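Local coordinates for protein dnab-like replicative helicase (Bacillus phage SPP1, PDB 3BH0) that probably unwinds duplex DNA at the phage replication fork with 5'-3' polarity, using ATP hydrolysis by this C-terminal ATPase domain of a DnaB-family helicase, at residues S93-L104 / S152-Q162. Residues are numbered along the deposited sequence; the frame is centred on the assembly and turned at random.
Sequences SDNDDVVNLHSL and SNINIFDKAGQ
Val99 to His102 pair in parallel with Ile154 to Phe157, the axes of strands 98-103 and 154-157 lying 4.6 Å apart at 22°. Five backbone bonds alternate across the pair, from Val99 N to Asn153 O (2.7 Å) through to Ser103 N to Phe157 O. Strand 98-103 bonds on its other edge to strand 183-188, and strand 154-157 is the outermost strand of the RecA-like sheet at this end within the chain.

On one face His102 and Phe157 run alongside each other, their rings nearly parallel (8°) but slid apart, centroids at 4.8 Å. Phe157 CD2 lies over the rim of one imidazole face, while Gln162 OE1 sits in the ring plane, 2.9 Å from His102 CD2. Helix 164-176 packs against this side. On the opposite face Ile154 CD1 reaches Val99 CB, and Leu101 and Ile156 lie side by side, facing helix 108-119.

Where the strands begin, a chi1 of 173° turns the Ser93 hydroxyl toward Asn153, where OG accepts a nearly straight bond from Asn153 N (3.0 Å); Asn153 ND2 adds weak bonds to Ser93 O and Asp97 O. At the far end Gln162 NE2 bonds Lys159 O (2.8 Å) and Phe157 O, approaching the latter from the face opposite Ser103 N. These polar side chains thus tie the helix 81-93 terminus and the loop 158-162 to the edge pairing, while Gln162's two donor bonds fix its amide orientation beside His102.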
loop_
_atom_site.group_PDB
_atom_site.type_symbol
_atom_site.label_atom_id
_atom_site.label_comp_id
_atom_site.label_asym_id
_atom_site.label_seq_id
_atom_site.Cartn_x
_atom_site.Cartn_y
_atom_site.Cartn_z
ATOM N N SER A 93 3.188 8.823 6.213
ATOM C CA SER A 93 4.290 9.729 6.468
ATOM C C SER A 93 3.818 10.915 7.294
ATOM O O SER A 93 4.549 11.401 8.154
ATOM C CB SER A 93 4.901 10.216 5.162
ATOM O OG SER A 93 5.873 11.218 5.414
ATOM N N ASP A 94 2.590 11.359 7.041
ATOM C CA ASP A 94 1.992 12.493 7.746
ATOM C C ASP A 94 1.642 12.218 9.217
ATOM O O ASP A 94 1.509 13.145 10.011
ATOM C CB ASP A 94 0.748 12.985 7.000
ATOM C CG ASP A 94 1.081 13.726 5.709
ATOM O OD1 ASP A 94 2.278 13.928 5.387
ATOM O OD2 ASP A 94 0.117 14.102 5.013
ATOM N N ASN A 95 1.482 10.953 9.580
ATOM C CA ASN A 95 1.350 10.579 10.985
ATOM C C ASN A 95 2.729 10.524 11.643
ATOM O O ASN A 95 2.855 10.192 12.814
ATOM C CB ASN A 95 0.690 9.206 11.088
ATOM C CG ASN A 95 -0.500 9.197 12.014
ATOM O OD1 ASN A 95 -0.556 8.401 12.958
ATOM N ND2 ASN A 95 -1.479 10.063 11.739
ATOM N N ASP A 96 3.758 10.857 10.868
ATOM C CA ASP A 96 5.169 10.752 11.269
ATOM C C ASP A 96 5.632 9.295 11.441
ATOM O O ASP A 96 6.597 9.007 12.164
ATOM C CB ASP A 96 5.492 11.610 12.499
ATOM C CG ASP A 96 6.931 12.121 12.489
ATOM O OD1 ASP A 96 7.777 11.527 13.209
ATOM O OD2 ASP A 96 7.217 13.103 11.745
ATOM N N ASP A 97 4.941 8.383 10.761
ATOM C CA ASP A 97 5.410 7.015 10.631
ATOM C C ASP A 97 6.413 7.004 9.486
ATOM O O ASP A 97 6.449 7.955 8.687
ATOM C CB ASP A 97 4.239 6.067 10.370
ATOM C CG ASP A 97 3.282 5.989 11.551
ATOM O OD1 ASP A 97 3.743 5.648 12.661
ATOM O OD2 ASP A 97 2.072 6.270 11.375
ATOM N N VAL A 98 7.232 5.952 9.427
ATOM C CA VAL A 98 8.300 5.820 8.437
ATOM C C VAL A 98 7.898 4.843 7.329
ATOM O O VAL A 98 7.563 3.690 7.601
ATOM C CB VAL A 98 9.625 5.352 9.104
ATOM C CG1 VAL A 98 10.748 5.189 8.075
ATOM C CG2 VAL A 98 10.050 6.327 10.192
ATOM N N VAL A 99 7.936 5.315 6.085
ATOM C CA VAL A 99 7.576 4.498 4.930
ATOM C C VAL A 99 8.795 4.137 4.075
ATOM O O VAL A 99 9.495 5.010 3.583
ATOM C CB VAL A 99 6.490 5.175 4.055
ATOM C CG1 VAL A 99 6.031 4.222 2.945
ATOM C CG2 VAL A 99 5.293 5.617 4.907
ATOM N N ASN A 100 9.041 2.838 3.928
ATOM C CA ASN A 100 10.060 2.317 3.039
ATOM C C ASN A 100 9.371 1.786 1.789
ATOM O O ASN A 100 8.683 0.767 1.828
ATOM C CB ASN A 100 10.822 1.171 3.702
ATOM C CG ASN A 100 11.988 1.634 4.571
ATOM O OD1 ASN A 100 12.200 2.825 4.782
ATOM N ND2 ASN A 100 12.757 0.667 5.075
ATOM N N LEU A 101 9.549 2.488 0.681
ATOM C CA LEU A 101 8.950 2.071 -0.576
ATOM C C LEU A 101 9.968 1.331 -1.417
ATOM O O LEU A 101 10.988 1.897 -1.816
ATOM C CB LEU A 101 8.375 3.262 -1.334
ATOM C CG LEU A 101 8.069 3.038 -2.818
ATOM C CD1 LEU A 101 6.995 1.951 -3.082
ATOM C CD2 LEU A 101 7.702 4.372 -3.483
ATOM N N HIS A 102 9.688 0.059 -1.665
ATOM C CA HIS A 102 10.537 -0.754 -2.501
ATOM C C HIS A 102 9.911 -0.813 -3.888
ATOM O O HIS A 102 8.931 -1.527 -4.125
ATOM C CB HIS A 102 10.759 -2.127 -1.874
ATOM C CG HIS A 102 11.598 -2.078 -0.636
ATOM N ND1 HIS A 102 11.099 -1.680 0.589
ATOM C CD2 HIS A 102 12.910 -2.345 -0.437
ATOM C CE1 HIS A 102 12.070 -1.704 1.485
ATOM N NE2 HIS A 102 13.176 -2.109 0.890
ATOM N N SER A 103 10.464 0.000 -4.787
ATOM C CA SER A 103 9.878 0.180 -6.100
ATOM C C SER A 103 10.721 -0.475 -7.185
ATOM O O SER A 103 11.768 0.016 -7.584
ATOM C CB SER A 103 9.594 1.657 -6.368
ATOM O OG SER A 103 10.612 2.263 -7.106
ATOM N N LEU A 104 10.227 -1.618 -7.633
ATOM C CA LEU A 104 10.952 -2.510 -8.496
ATOM C C LEU A 104 10.606 -2.207 -9.951
ATOM O O LEU A 104 11.349 -2.542 -10.876
ATOM C CB LEU A 104 10.583 -3.938 -8.118
ATOM C CG LEU A 104 11.171 -4.348 -6.766
ATOM C CD1 LEU A 104 10.066 -4.766 -5.817
ATOM C CD2 LEU A 104 12.117 -5.504 -6.997
ATOM N N SER A 152 9.405 14.622 4.668
ATOM C CA SER A 152 8.595 13.424 4.847
ATOM C C SER A 152 9.482 12.234 5.215
ATOM O O SER A 152 10.714 12.284 5.069
ATOM C CB SER A 152 7.792 13.117 3.577
ATOM O OG SER A 152 8.610 12.486 2.610
ATOM N N ASN A 153 8.836 11.164 5.678
ATOM C CA ASN A 153 9.527 9.943 6.084
ATOM C C ASN A 153 9.327 8.835 5.042
ATOM O O ASN A 153 8.974 7.693 5.361
ATOM C CB ASN A 153 9.039 9.512 7.470
ATOM C CG ASN A 153 8.873 10.687 8.408
ATOM O OD1 ASN A 153 9.851 11.321 8.792
ATOM N ND2 ASN A 153 7.626 11.007 8.750
ATOM N N ILE A 154 9.546 9.207 3.789
ATOM C CA ILE A 154 9.392 8.312 2.678
ATOM C C ILE A 154 10.793 7.980 2.243
ATOM O O ILE A 154 11.550 8.862 1.856
ATOM C CB ILE A 154 8.633 8.981 1.501
ATOM C CG1 ILE A 154 7.274 9.524 1.949
ATOM C CG2 ILE A 154 8.483 8.011 0.309
ATOM C CD1 ILE A 154 6.133 8.552 1.807
ATOM N N ASN A 155 11.157 6.716 2.346
ATOM C CA ASN A 155 12.386 6.238 1.747
ATOM C C ASN A 155 11.992 5.458 0.534
ATOM O O ASN A 155 10.895 4.881 0.499
ATOM C CB ASN A 155 13.159 5.316 2.690
ATOM C CG ASN A 155 13.672 6.036 3.914
ATOM O OD1 ASN A 155 13.069 5.960 5.001
ATOM N ND2 ASN A 155 14.780 6.760 3.749
ATOM N N ILE A 156 12.879 5.437 -0.455
ATOM C CA ILE A 156 12.626 4.694 -1.673
ATOM C C ILE A 156 13.816 3.810 -2.007
ATOM O O ILE A 156 14.949 4.281 -2.031
ATOM C CB ILE A 156 12.275 5.608 -2.870
ATOM C CG1 ILE A 156 11.121 6.556 -2.504
ATOM C CG2 ILE A 156 11.919 4.753 -4.093
ATOM C CD1 ILE A 156 10.741 7.591 -3.588
ATOM N N PHE A 157 13.545 2.529 -2.271
ATOM C CA PHE A 157 14.567 1.596 -2.718
ATOM C C PHE A 157 14.203 1.078 -4.102
ATOM O O PHE A 157 13.320 0.229 -4.248
ATOM C CB PHE A 157 14.720 0.431 -1.722
ATOM C CG PHE A 157 15.227 0.848 -0.355
ATOM C CD1 PHE A 157 16.561 0.654 -0.010
ATOM C CD2 PHE A 157 14.367 1.427 0.581
ATOM C CE1 PHE A 157 17.029 1.039 1.234
ATOM C CE2 PHE A 157 14.833 1.799 1.849
ATOM C CZ PHE A 157 16.171 1.598 2.172
ATOM N N ASP A 158 14.902 1.581 -5.110
ATOM C CA ASP A 158 14.496 1.385 -6.496
ATOM C C ASP A 158 15.293 0.349 -7.288
ATOM O O ASP A 158 15.149 0.267 -8.495
ATOM C CB ASP A 158 14.461 2.738 -7.246
ATOM C CG ASP A 158 15.850 3.250 -7.629
ATOM O OD1 ASP A 158 16.862 2.613 -7.248
ATOM O OD2 ASP A 158 15.919 4.297 -8.323
ATOM N N LYS A 159 16.119 -0.442 -6.613
ATOM C CA LYS A 159 16.877 -1.514 -7.270
ATOM C C LYS A 159 15.963 -2.522 -7.958
ATOM O O LYS A 159 14.989 -3.009 -7.366
ATOM C CB LYS A 159 17.766 -2.226 -6.263
ATOM C CG LYS A 159 18.872 -3.018 -6.902
ATOM C CD LYS A 159 19.583 -3.884 -5.883
ATOM C CE LYS A 159 20.712 -4.635 -6.553
ATOM N NZ LYS A 159 20.663 -6.069 -6.150
ATOM N N ALA A 160 16.275 -2.821 -9.222
ATOM C CA ALA A 160 15.417 -3.673 -10.045
ATOM C C ALA A 160 15.228 -5.072 -9.433
ATOM O O ALA A 160 14.103 -5.586 -9.413
ATOM C CB ALA A 160 15.949 -3.766 -11.462
ATOM N N GLY A 161 16.321 -5.660 -8.937
ATOM C CA GLY A 161 16.323 -7.018 -8.396
ATOM C C GLY A 161 16.433 -7.016 -6.885
ATOM O O GLY A 161 17.477 -6.665 -6.334
ATOM N N GLN A 162 15.339 -7.376 -6.215
ATOM C CA GLN A 162 15.289 -7.381 -4.759
ATOM C C GLN A 162 14.574 -8.634 -4.295
ATOM O O GLN A 162 13.465 -8.932 -4.758
ATOM C CB GLN A 162 14.543 -6.163 -4.202
ATOM C CG GLN A 162 15.074 -4.816 -4.617
ATOM C CD GLN A 162 14.318 -3.686 -3.958
ATOM O OE1 GLN A 162 14.040 -3.735 -2.772
ATOM N NE2 GLN A 162 13.960 -2.669 -4.732
#